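Glycoside Hydrolase (Bacteroides uniformis, PDB 5T99) probably hydrolyses galactosidic bonds in agarose-derived sugars, as a family 2 glycoside hydrolase that holds d-galacto-isofagomine in its pocket. Local coordinates at residues 330-335 against 359-365; 633-638 against 649-653. All blocks are in the same frame, centred on the assembly; numbering follows the deposited sequence.

Interaction 1 of 2, residues 330-335 against 359-365; sequences DERKLQ and LCDRMGL
Leu-334 is the main bump of helix 330-335, and its isobutyl fork fits a hollow formed by Leu-359, Cys-360, Met-363 and Leu-365. One prong, CD1, rests on Leu-359 CB at 3.7 Å and reaches on to the sulfur of Cys-360; the other, CD2, meets Leu-365 CD1 at 3.8 Å. Met-363 fills the complementary dent from the other helix. Its chain runs out nearly straight and then turns at the sulfur (chi3 70°), which tucks the end methyl CE against Leu-334 CB at 3.4 Å, with Gln-335 CG 3.7 Å from that same CE. Leu-359 is the second bump: CD1 presses on Asp-330 CB at 3.4 Å and lies as close to the backbone N of Glu-331, while CD2 meets Glu-331 CB. With an alanine at Leu-359, both methyl prongs are gone, and the hollow beside Asp-330 and Glu-331 would probably be left unfilled. Beside this apolar seam, one of the two conformers of Arg-362 brings NH1 edge-on to within 3.3 Å of Glu-331 OE2, the two planes 54° apart, a doubtful salt bridge; Glu-331 OE1 has its own to Arg-328. The axes of the two segments pass 10.7 Å apart at a crossing angle of -45°. They belong to helices 327-339 and 354-363, consecutive outer helices of the TIM barrel, and beneath them Leu-334 and Leu-365 both touch Ile-345 on barrel strand 344-346.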
loop_
_atom_site.group_PDB
_atom_site.type_symbol
_atom_site.label_atom_id
_atom_site.label_comp_id
_atom_site.label_asym_id
_atom_site.label_seq_id
_atom_site.Cartn_x
_atom_site.Cartn_y
_atom_site.Cartn_z
ATOM N N ASP A 330 2.227 3.926 -5.989
ATOM C CA ASP A 330 1.738 3.953 -4.594
ATOM C C ASP A 330 1.115 5.304 -4.238
ATOM O O ASP A 330 0.035 5.345 -3.654
ATOM C CB ASP A 330 2.851 3.613 -3.580
ATOM C CG ASP A 330 3.128 2.111 -3.454
ATOM O OD1 ASP A 330 2.375 1.280 -3.967
ATOM O OD2 ASP A 330 4.115 1.751 -2.797
ATOM N N GLU A 331 1.779 6.395 -4.606
ATOM C CA GLU A 331 1.259 7.733 -4.334
ATOM C C GLU A 331 -0.144 7.918 -4.921
ATOM O O GLU A 331 -1.058 8.359 -4.235
ATOM C CB GLU A 331 2.204 8.804 -4.881
ATOM C CG GLU A 331 1.851 10.214 -4.423
ATOM C CD GLU A 331 2.697 11.291 -5.086
ATOM O OE1 GLU A 331 2.966 11.212 -6.307
ATOM O OE2 GLU A 331 3.073 12.239 -4.370
ATOM N N ARG A 332 -0.296 7.565 -6.191
ATOM C CA ARG A 332 -1.589 7.622 -6.879
ATOM C C ARG A 332 -2.656 6.811 -6.146
ATOM O O ARG A 332 -3.759 7.316 -5.874
ATOM C CB ARG A 332 -1.440 7.115 -8.310
ATOM C CG ARG A 332 -2.733 7.014 -9.096
ATOM C CD ARG A 332 -2.429 6.661 -10.533
ATOM N NE ARG A 332 -3.631 6.407 -11.313
ATOM C CZ ARG A 332 -4.212 5.219 -11.495
ATOM N NH1 ARG A 332 -3.740 4.101 -10.931
ATOM N NH2 ARG A 332 -5.291 5.150 -12.269
ATOM N N LYS A 333 -2.321 5.567 -5.826
ATOM C CA LYS A 333 -3.221 4.694 -5.056
ATOM C C LYS A 333 -3.660 5.350 -3.744
ATOM O O LYS A 333 -4.834 5.407 -3.453
ATOM C CB LYS A 333 -2.551 3.344 -4.793
ATOM C CG LYS A 333 -3.449 2.325 -4.120
ATOM C CD LYS A 333 -2.955 0.902 -4.329
ATOM C CE LYS A 333 -1.604 0.651 -3.684
ATOM N NZ LYS A 333 -1.139 -0.737 -3.964
ATOM N N LEU A 334 -2.719 5.891 -2.988
ATOM C CA LEU A 334 -3.043 6.560 -1.724
ATOM C C LEU A 334 -3.840 7.853 -1.918
ATOM O O LEU A 334 -4.769 8.126 -1.144
ATOM C CB LEU A 334 -1.767 6.806 -0.901
ATOM C CG LEU A 334 -1.073 5.513 -0.437
ATOM C CD1 LEU A 334 0.250 5.824 0.224
ATOM C CD2 LEU A 334 -1.951 4.727 0.527
ATOM N N GLN A 335 -3.503 8.623 -2.957
ATOM C CA GLN A 335 -4.247 9.846 -3.296
ATOM C C GLN A 335 -5.719 9.563 -3.621
ATOM O O GLN A 335 -6.622 10.279 -3.162
ATOM C CB GLN A 335 -3.612 10.546 -4.488
ATOM C CG GLN A 335 -2.331 11.285 -4.161
ATOM C CD GLN A 335 -1.646 11.836 -5.399
ATOM O OE1 GLN A 335 -1.853 11.348 -6.518
ATOM N NE2 GLN A 335 -0.817 12.858 -5.205
ATOM N N LEU A 359 5.268 7.353 2.065
ATOM C CA LEU A 359 4.125 8.073 1.499
ATOM C C LEU A 359 3.044 8.304 2.535
ATOM O O LEU A 359 2.519 9.414 2.647
ATOM C CB LEU A 359 3.566 7.353 0.262
ATOM C CG LEU A 359 4.487 7.409 -0.972
ATOM C CD1 LEU A 359 4.052 6.407 -2.035
ATOM C CD2 LEU A 359 4.500 8.811 -1.559
ATOM N N CYS A 360 2.725 7.270 3.305
ATOM C CA CYS A 360 1.732 7.384 4.386
ATOM C C CYS A 360 2.130 8.470 5.375
ATOM O O CYS A 360 1.292 9.289 5.751
ATOM C CB CYS A 360 1.540 6.044 5.123
ATOM S SG CYS A 360 0.755 4.741 4.132
ATOM N N ASP A 361 3.403 8.481 5.772
ATOM C CA ASP A 361 3.972 9.561 6.597
ATOM C C ASP A 361 3.699 10.941 5.964
ATOM O O ASP A 361 3.103 11.820 6.601
ATOM C CB ASP A 361 5.494 9.404 6.775
ATOM C CG ASP A 361 5.899 8.186 7.605
ATOM O OD1 ASP A 361 5.073 7.618 8.333
ATOM O OD2 ASP A 361 7.092 7.808 7.538
ATOM N N ARG A 362 4.141 11.101 4.713
ATOM C CA ARG A 362 3.984 12.354 3.957
ATOM C C ARG A 362 2.537 12.774 3.700
ATOM O O ARG A 362 2.257 13.962 3.608
ATOM C CB ARG A 362 4.721 12.269 2.616
ATOM C CG ARG A 362 6.015 13.057 2.588
ATOM C CD ARG A 362 6.908 12.704 1.403
ATOM N NE ARG A 362 6.181 12.333 0.189
ATOM C CZ ARG A 362 5.650 13.192 -0.676
ATOM N NH1 ARG A 362 5.018 12.735 -1.747
ATOM N NH2 ARG A 362 5.735 14.502 -0.464
ATOM N N MET A 363 1.632 11.803 3.588
ATOM C CA MET A 363 0.214 12.064 3.254
ATOM C C MET A 363 -0.750 12.015 4.455
ATOM O O MET A 363 -1.968 12.144 4.283
ATOM C CB MET A 363 -0.234 11.091 2.152
ATOM C CG MET A 363 0.474 11.323 0.815
ATOM S SD MET A 363 0.276 9.976 -0.372
ATOM C CE MET A 363 -1.457 10.168 -0.754
ATOM N N GLY A 364 -0.212 11.809 5.661
ATOM C CA GLY A 364 -0.991 11.909 6.884
ATOM C C GLY A 364 -1.933 10.763 7.177
ATOM O O GLY A 364 -2.929 10.951 7.873
ATOM N N LEU A 365 -1.617 9.577 6.683
ATOM C CA LEU A 365 -2.445 8.400 6.914
ATOM C C LEU A 365 -1.900 7.582 8.079
ATOM O O LEU A 365 -0.693 7.404 8.193
ATOM C CB LEU A 365 -2.457 7.520 5.665
ATOM C CG LEU A 365 -3.082 8.121 4.406
ATOM C CD1 LEU A 365 -2.769 7.223 3.216
ATOM C CD2 LEU A 365 -4.588 8.303 4.554
#

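Interaction 2 of 2, residues 633-638 against 649-653; sequences TNCYEA and KRVKG
The ring of Tyr-636 takes Val-651 CG1 over one face, a CH-pi contact with CG1 3.9 Å from the ring centroid and displaced toward the rim, nearest to CZ. CG of Tyr-636 stands anti to the backbone N (chi1 170°), which swings the ring back over the valine. The other branch, Val-651 CG2, packs by the carboxylate of Glu-637, whose OE2 also lies 3.4 Å from Lys-649 CE; the lysine NZ is farther off, beyond salt-bridge range. Lys-652 stretches out fully extended so that NZ donates to Thr-633 O at 2.7 Å, in the carbonyl plane. Its backbone N bonds to Tyr-636 O at 3.0 Å. Ala-638 and Arg-650 form the hydrogen-bonded antiparallel pair, with Ala-638 N to Arg-650 O at 3.0 Å and Arg-650 N to Ala-638 O at 2.8 Å; Glu-637 and Val-651 are the adjacent non-hydrogen-bonded pair. The contact lies at the open end of the hairpin of strands 637-642 and 645-651. Strand 645-651 edges the sheet, strand 687-693 flanks 637-642 on its far side, where Tyr-636 and Glu-637 make a classic beta bulge against Tyr-693, and Leu-677 of strand 677-682 packs on Ala-638 and Arg-650.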
loop_
_atom_site.group_PDB
_atom_site.type_symbol
_atom_site.label_atom_id
_atom_site.label_comp_id
_atom_site.label_asym_id
_atom_site.label_seq_id
_atom_site.Cartn_x
_atom_site.Cartn_y
_atom_site.Cartn_z
ATOM N N THR A 633 -25.062 10.518 -1.921
ATOM C CA THR A 633 -24.738 11.907 -1.644
ATOM C C THR A 633 -24.502 12.083 -0.150
ATOM O O THR A 633 -25.024 11.313 0.654
ATOM C CB THR A 633 -25.873 12.864 -2.088
ATOM O OG1 THR A 633 -25.482 14.233 -1.878
ATOM C CG2 THR A 633 -27.147 12.618 -1.300
ATOM N N ASN A 634 -23.723 13.107 0.197
ATOM C CA ASN A 634 -23.574 13.554 1.588
ATOM C C ASN A 634 -24.480 14.745 1.912
ATOM O O ASN A 634 -24.428 15.275 3.017
ATOM C CB ASN A 634 -22.109 13.862 1.937
ATOM C CG ASN A 634 -21.427 14.778 0.932
ATOM O OD1 ASN A 634 -22.046 15.249 -0.032
ATOM N ND2 ASN A 634 -20.134 15.028 1.146
ATOM N N CYS A 635 -25.324 15.147 0.966
ATOM C CA CYS A 635 -26.274 16.251 1.173
ATOM C C CYS A 635 -27.594 15.795 1.806
ATOM O O CYS A 635 -27.939 14.620 1.799
ATOM C CB CYS A 635 -26.555 16.961 -0.154
ATOM S SG CYS A 635 -25.083 17.605 -0.971
ATOM N N TYR A 636 -28.322 16.752 2.354
ATOM C CA TYR A 636 -29.577 16.485 3.036
ATOM C C TYR A 636 -30.601 15.719 2.165
ATOM O O TYR A 636 -31.278 14.811 2.670
ATOM C CB TYR A 636 -30.155 17.802 3.541
ATOM C CG TYR A 636 -31.561 17.713 4.047
ATOM C CD1 TYR A 636 -31.828 17.248 5.334
ATOM C CD2 TYR A 636 -32.635 18.104 3.244
ATOM C CE1 TYR A 636 -33.130 17.162 5.806
ATOM C CE2 TYR A 636 -33.935 18.030 3.711
ATOM C CZ TYR A 636 -34.182 17.554 4.988
ATOM O OH TYR A 636 -35.483 17.472 5.448
ATOM N N GLU A 637 -30.698 16.070 0.880
ATOM C CA GLU A 637 -31.649 15.429 -0.058
ATOM C C GLU A 637 -31.181 15.495 -1.515
ATOM O O GLU A 637 -30.243 16.214 -1.839
ATOM C CB GLU A 637 -33.035 16.082 0.042
ATOM C CG GLU A 637 -33.122 17.474 -0.583
ATOM C CD GLU A 637 -34.416 18.200 -0.258
ATOM O OE1 GLU A 637 -34.416 19.455 -0.273
ATOM O OE2 GLU A 637 -35.433 17.520 0.011
ATOM N N ALA A 638 -31.864 14.767 -2.386
ATOM C CA ALA A 638 -31.615 14.857 -3.816
ATOM C C ALA A 638 -32.893 14.672 -4.626
ATOM O O ALA A 638 -33.836 14.020 -4.174
ATOM C CB ALA A 638 -30.575 13.840 -4.240
ATOM N N LYS A 649 -38.304 14.311 -4.969
ATOM C CA LYS A 649 -37.256 14.494 -3.973
ATOM C C LYS A 649 -37.117 13.203 -3.176
ATOM O O LYS A 649 -38.083 12.454 -3.027
ATOM C CB LYS A 649 -37.622 15.636 -3.010
ATOM C CG LYS A 649 -37.298 17.045 -3.511
ATOM C CD LYS A 649 -38.136 18.158 -2.867
ATOM C CE LYS A 649 -38.503 17.903 -1.401
ATOM N NZ LYS A 649 -39.054 19.119 -0.739
ATOM N N ARG A 650 -35.912 12.950 -2.672
ATOM C CA ARG A 650 -35.696 11.928 -1.651
ATOM C C ARG A 650 -34.701 12.403 -0.588
ATOM O O ARG A 650 -33.560 12.761 -0.897
ATOM C CB ARG A 650 -35.274 10.606 -2.290
ATOM C CG ARG A 650 -36.448 9.652 -2.495
ATOM C CD ARG A 650 -36.395 9.011 -3.851
ATOM N NE ARG A 650 -37.620 8.292 -4.229
ATOM C CZ ARG A 650 -38.747 8.864 -4.660
ATOM N NH1 ARG A 650 -39.769 8.103 -5.012
ATOM N NH2 ARG A 650 -38.875 10.187 -4.732
ATOM N N VAL A 651 -35.165 12.420 0.661
ATOM C CA VAL A 651 -34.388 12.938 1.785
ATOM C C VAL A 651 -33.580 11.788 2.390
ATOM O O VAL A 651 -34.133 10.724 2.681
ATOM C CB VAL A 651 -35.316 13.575 2.837
ATOM C CG1 VAL A 651 -34.520 14.101 4.033
ATOM C CG2 VAL A 651 -36.150 14.683 2.202
ATOM N N LYS A 652 -32.277 11.997 2.566
ATOM C CA LYS A 652 -31.412 10.973 3.163
ATOM C C LYS A 652 -31.756 10.797 4.640
ATOM O O LYS A 652 -31.925 11.783 5.354
ATOM C CB LYS A 652 -29.941 11.336 3.009
ATOM C CG LYS A 652 -29.022 10.152 3.200
ATOM C CD LYS A 652 -27.598 10.507 2.839
ATOM C CE LYS A 652 -26.654 9.361 3.118
ATOM N NZ LYS A 652 -25.257 9.827 2.953
ATOM N N GLY A 653 -31.881 9.543 5.080
ATOM C CA GLY A 653 -32.317 9.230 6.454
ATOM C C GLY A 653 -33.820 9.118 6.638
ATOM O O GLY A 653 -34.287 8.898 7.745
HETATM O O HOH W 1 -25.121 8.156 0.104
HETATM O O HOH W 2 -31.353 14.264 5.482
#

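From the N terminus, the chain runs through a long series of beta strands before interaction 1, which closes a loop of 23 residues. That loop contains strand 344-346, so the contact joins two successive helices of the barrel on either side of one strand in the chain. Interaction 2 opens only much later, in the DUF4982 region, and closes a far tighter loop: the ten residues between its segments are mostly the hairpin's own strands. The two contacts therefore follow in series, neither nested nor crossed. Their centres lie 31 Å apart and their nearest atoms about 15 Å, without touching: one joins two neighbouring helices of the barrel, the other the hairpin of an outlying beta domain.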